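Local coordinates for enoyl-CoA hydratase carB homologue (Streptomyces cattleya, PDB 5O34), which is probably a lyase of the crotonase (enoyl-CoA hydratase/isomerase) superfamily that acts in thienamycin biosynthesis, at residues A[248-251]-A[252-256]; A[262-265]-A[266-269]. One frame throughout, in Å; residues are numbered along the deposited sequence.

Contact 1. Residues A[248-251]-A[252-256]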
loop_
_atom_site.group_PDB
_atom_site.type_symbol
_atom_site.label_atom_id
_atom_site.label_comp_id
_atom_site.label_asym_id
_atom_site.label_seq_id
_atom_site.Cartn_x
_atom_site.Cartn_y
_atom_site.Cartn_z
ATOM N N VAL A 248 16.390 -10.976 -13.774
ATOM C CA VAL A 248 16.222 -9.679 -13.125
ATOM C C VAL A 248 15.642 -8.640 -14.102
ATOM O O VAL A 248 14.714 -7.909 -13.748
ATOM C CB VAL A 248 17.572 -9.211 -12.489
ATOM C CG1 VAL A 248 17.501 -7.779 -12.009
ATOM C CG2 VAL A 248 18.002 -10.123 -11.341
ATOM N N GLN A 249 16.192 -8.588 -15.325
ATOM C CA GLN A 249 15.845 -7.620 -16.365
ATOM C C GLN A 249 14.509 -7.889 -17.068
ATOM O O GLN A 249 13.976 -6.969 -17.681
ATOM C CB GLN A 249 16.995 -7.472 -17.368
ATOM C CG GLN A 249 18.242 -6.839 -16.717
ATOM C CD GLN A 249 19.522 -6.890 -17.523
ATOM O OE1 GLN A 249 20.623 -6.839 -16.969
ATOM N NE2 GLN A 249 19.422 -6.924 -18.842
ATOM N N SER A 250 13.947 -9.107 -16.951
ATOM C CA SER A 250 12.625 -9.427 -17.508
ATOM C C SER A 250 11.547 -9.181 -16.433
ATOM O O SER A 250 10.357 -9.311 -16.725
ATOM C CB SER A 250 12.556 -10.884 -17.962
ATOM O OG SER A 250 13.502 -11.184 -18.974
ATOM N N THR A 251 11.967 -8.854 -15.190
ATOM C CA THR A 251 11.086 -8.629 -14.034
ATOM C C THR A 251 10.957 -7.142 -13.679
ATOM O O THR A 251 9.840 -6.631 -13.620
ATOM C CB THR A 251 11.541 -9.497 -12.831
ATOM O OG1 THR A 251 11.547 -10.876 -13.208
ATOM C CG2 THR A 251 10.647 -9.327 -11.613
ATOM N N ARG A 252 12.098 -6.468 -13.427
ATOM C CA ARG A 252 12.202 -5.062 -13.030
ATOM C C ARG A 252 11.292 -4.110 -13.849
ATOM O O ARG A 252 10.514 -3.375 -13.228
ATOM C CB ARG A 252 13.675 -4.604 -13.050
ATOM C CG ARG A 252 14.012 -3.490 -12.065
ATOM C CD ARG A 252 14.050 -2.143 -12.741
ATOM N NE ARG A 252 14.308 -1.072 -11.784
ATOM C CZ ARG A 252 14.270 0.224 -12.072
ATOM N NH1 ARG A 252 13.990 0.631 -13.304
ATOM N NH2 ARG A 252 14.513 1.124 -11.131
ATOM N N PRO A 253 11.307 -4.126 -15.213
ATOM C CA PRO A 253 10.432 -3.197 -15.952
ATOM C C PRO A 253 8.944 -3.564 -15.974
ATOM O O PRO A 253 8.118 -2.657 -16.077
ATOM C CB PRO A 253 11.042 -3.175 -17.355
ATOM C CG PRO A 253 11.668 -4.496 -17.504
ATOM C CD PRO A 253 12.153 -4.906 -16.144
ATOM N N ARG A 254 8.593 -4.861 -15.860
ATOM C CA ARG A 254 7.186 -5.300 -15.861
ATOM C C ARG A 254 6.506 -4.996 -14.513
ATOM O O ARG A 254 5.403 -4.443 -14.482
ATOM C CB ARG A 254 7.051 -6.785 -16.246
ATOM C CG ARG A 254 7.973 -7.182 -17.389
ATOM C CD ARG A 254 7.382 -8.195 -18.355
ATOM N NE ARG A 254 8.430 -9.008 -18.985
ATOM C CZ ARG A 254 9.228 -8.596 -19.970
ATOM N NH1 ARG A 254 9.109 -7.367 -20.462
ATOM N NH2 ARG A 254 10.155 -9.406 -20.463
ATOM N N VAL A 255 7.197 -5.315 -13.410
ATOM C CA VAL A 255 6.765 -5.073 -12.034
ATOM C C VAL A 255 6.585 -3.545 -11.754
ATOM O O VAL A 255 5.687 -3.155 -11.005
ATOM C CB VAL A 255 7.762 -5.781 -11.071
ATOM C CG1 VAL A 255 7.802 -5.139 -9.696
ATOM C CG2 VAL A 255 7.463 -7.277 -10.961
ATOM N N ASN A 256 7.405 -2.695 -12.395
ATOM C CA ASN A 256 7.342 -1.234 -12.274
ATOM C C ASN A 256 6.365 -0.540 -13.239
ATOM O O ASN A 256 6.095 0.638 -13.036
ATOM C CB ASN A 256 8.742 -0.620 -12.418
ATOM C CG ASN A 256 9.625 -0.739 -11.202
ATOM O OD1 ASN A 256 9.329 -1.458 -10.239
ATOM N ND2 ASN A 256 10.748 -0.035 -11.228
#

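Contact 2. Residues A[262-265]-A[266-269]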
loop_
_atom_site.group_PDB
_atom_site.type_symbol
_atom_site.label_atom_id
_atom_site.label_comp_id
_atom_site.label_asym_id
_atom_site.label_seq_id
_atom_site.Cartn_x
_atom_site.Cartn_y
_atom_site.Cartn_z
ATOM N N GLY A 262 1.574 5.590 -13.515
ATOM C CA GLY A 262 1.147 6.524 -12.488
ATOM C C GLY A 262 1.847 7.860 -12.608
ATOM O O GLY A 262 1.192 8.902 -12.539
ATOM N N LEU A 263 3.187 7.824 -12.812
ATOM C CA LEU A 263 4.048 8.995 -12.996
ATOM C C LEU A 263 3.677 9.753 -14.266
ATOM O O LEU A 263 3.694 10.989 -14.255
ATOM C CB LEU A 263 5.536 8.586 -13.055
ATOM C CG LEU A 263 6.218 8.087 -11.761
ATOM C CD1 LEU A 263 7.509 7.386 -12.086
ATOM C CD2 LEU A 263 6.476 9.225 -10.785
ATOM N N GLU A 264 3.339 9.018 -15.359
ATOM C CA GLU A 264 2.938 9.598 -16.650
ATOM C C GLU A 264 1.634 10.408 -16.579
ATOM O O GLU A 264 1.513 11.426 -17.261
ATOM C CB GLU A 264 2.838 8.524 -17.751
ATOM C CG GLU A 264 4.178 8.012 -18.263
ATOM C CD GLU A 264 5.085 8.950 -19.052
ATOM O OE1 GLU A 264 6.139 8.463 -19.528
ATOM O OE2 GLU A 264 4.764 10.155 -19.191
ATOM N N ARG A 265 0.665 9.962 -15.763
ATOM C CA ARG A 265 -0.599 10.673 -15.574
ATOM C C ARG A 265 -0.421 11.984 -14.796
ATOM O O ARG A 265 -1.212 12.907 -14.986
ATOM C CB ARG A 265 -1.620 9.777 -14.874
ATOM C CG ARG A 265 -2.473 8.977 -15.856
ATOM C CD ARG A 265 -3.585 8.229 -15.158
ATOM N NE ARG A 265 -3.049 7.218 -14.250
ATOM C CZ ARG A 265 -2.855 5.946 -14.573
ATOM N NH1 ARG A 265 -3.177 5.506 -15.783
ATOM N NH2 ARG A 265 -2.346 5.102 -13.687
ATOM N N ILE A 266 0.618 12.066 -13.935
ATOM C CA ILE A 266 0.935 13.243 -13.111
ATOM C C ILE A 266 1.421 14.428 -13.961
ATOM O O ILE A 266 1.185 15.565 -13.568
ATOM C CB ILE A 266 1.939 12.926 -11.931
ATOM C CG1 ILE A 266 1.541 11.684 -11.080
ATOM C CG2 ILE A 266 2.198 14.137 -11.016
ATOM C CD1 ILE A 266 0.074 11.532 -10.650
ATOM N N ARG A 267 2.111 14.167 -15.094
ATOM C CA ARG A 267 2.691 15.185 -15.983
ATOM C C ARG A 267 1.798 16.438 -16.147
ATOM O O ARG A 267 2.182 17.527 -15.706
ATOM C CB ARG A 267 3.083 14.575 -17.343
ATOM C CG ARG A 267 3.948 15.486 -18.223
ATOM C CD ARG A 267 4.147 14.949 -19.646
ATOM N NE ARG A 267 4.884 13.680 -19.687
ATOM C CZ ARG A 267 6.213 13.574 -19.722
ATOM N NH1 ARG A 267 6.974 14.661 -19.720
ATOM N NH2 ARG A 267 6.789 12.378 -19.741
ATOM N N ARG A 268 0.592 16.259 -16.696
ATOM C CA ARG A 268 -0.382 17.328 -16.912
ATOM C C ARG A 268 -0.890 17.936 -15.583
ATOM O O ARG A 268 -0.995 19.159 -15.477
ATOM C CB ARG A 268 -1.512 16.816 -17.832
ATOM C CG ARG A 268 -2.910 17.395 -17.603
ATOM C CD ARG A 268 -3.193 18.674 -18.369
ATOM N NE ARG A 268 -4.556 19.150 -18.101
ATOM C CZ ARG A 268 -5.140 20.171 -18.722
ATOM N NH1 ARG A 268 -4.496 20.835 -19.674
ATOM N NH2 ARG A 268 -6.379 20.531 -18.399
ATOM N N GLU A 269 -1.174 17.091 -14.579
ATOM C CA GLU A 269 -1.642 17.511 -13.246
ATOM C C GLU A 269 -0.633 18.412 -12.509
ATOM O O GLU A 269 -1.016 19.468 -12.001
ATOM C CB GLU A 269 -1.976 16.285 -12.381
ATOM C CG GLU A 269 -3.269 15.582 -12.757
ATOM C CD GLU A 269 -3.488 14.181 -12.208
ATOM O OE1 GLU A 269 -2.710 13.737 -11.330
ATOM O OE2 GLU A 269 -4.451 13.521 -12.664
#

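Contact 1. Residues A[248-251]-A[252-256]
Thr251 and Val255 touch one helical turn apart, with CG2 of Thr251 3.8 Å from CG2 of Val255. The two side chains lie side by side and point the same way. Beneath them, Val255 N gives a straight hydrogen bond to Thr251 O (3.0 Å, 175° at the hydrogen). Arg254 N makes a weak bond to the same oxygen. Arg252 N donates to Val248 O at 3.0 Å, and this oxygen also accepts from Thr251 N. Val248 O thus links the earlier helix to the start of helix 252-273, and Thr251 O serves the first turn of that helix. Pro253 has no N-H to give, and its CD rests 3.2 Å from Gln249 O. Arg254 curls back toward the turn, its chain bent at chi2 (-144°). This lays one guanidinium face over Ser250 O, with NE 3.0 Å from that oxygen. The angle is too poor for a hydrogen bond.

The hydroxyls serve the preceding helix: Ser250 OG bonds Glu246 O and Thr251 OG1 bonds Ala247 O. Thr251 OG1 also bonds Cys183 N of the second subunit. Arg252 points into its own chain, with a salt bridge to Asp162 and bonds to Ile138 O and Val135 O. Asn256 ND2 sits 3.6 Å above the centre of the Arg252 guanidinium plane.

The contact is a tight turn between successive helices of a crotonase-like fold, at the interface with the second subunit. The buried arginine has polar partners for all three nitrogens, and its charge is probably offset by Asp162.

Contact 2. Residues A[262-265]-A[266-269]
The guanidinium of Arg267 meets the carboxylate of Glu264 at its edge, close to its own plane. Arg267 NH2 donates to Glu264 OE2 at 3.1 Å, with 161° at the hydrogen, and the pair forms a salt bridge. The nitrogen approaches OE2 from the syn side, 20° out of the carboxylate plane. The two flat groups are tilted 32° against each other. Arg267 NE lies farther from OE2, at 3.6 Å, so the grip is single and not bidentate. The side chains run side by side in the same direction. The bend of Arg267 at chi3 and that of Glu264 at chi2 bring the two charged ends together.

Glu264 is not the sole acid near this arginine. Arg267 NH1 makes a salt bridge to Asp126, and NH2 makes another to Asp130, both on helix 120-137. NH2 is therefore shared between Glu264 and Asp130. Three carboxylates around one guanidinium probably stabilise its positive charge and limit its rotation.

Ile266 packs against the preceding turn. Its CG1 lies 3.2 Å from Gly262 O, and its CD1 is 3.4 Å from the same oxygen. Ile266 N makes a weak bond to Leu263 O. Beyond the segments, Ile266 and Leu263 pack on Phe185 of helix 184-194, and Leu263 also touches Tyr132 of helix 120-137. Near the end of the stretch, the Glu269 carboxylate carbon CD comes to 3.8 Å from Arg265 O, and Glu269 also packs on Arg254 of the third subunit.

Glu264 and Arg267 form an i to i+3 salt bridge on helix 252-273, the last modelled helix of a crotonase-like fold. Asp126 and Asp130 extend it into an ion cluster that ties this helix to helix 120-137.

In the fold
Contacts 1 and 2 follow each other along helix 252-273. Contact 1 includes the start of that helix, and contact 2 lies farther along it. Their centres are 21 Å apart and their nearest atoms about 7 Å apart, so they do not touch. Both face helix 120-137: contact 1 meets its C-terminal end through Val135 and Ala136, contact 2 its middle through Asp126 and Asp130. Both also reach other subunits of the trimer. Contact 1 meets the second subunit, and contact 2 the third. The helix thus joins its own chain to two neighbours, and both contacts serve this joining of helices and subunits.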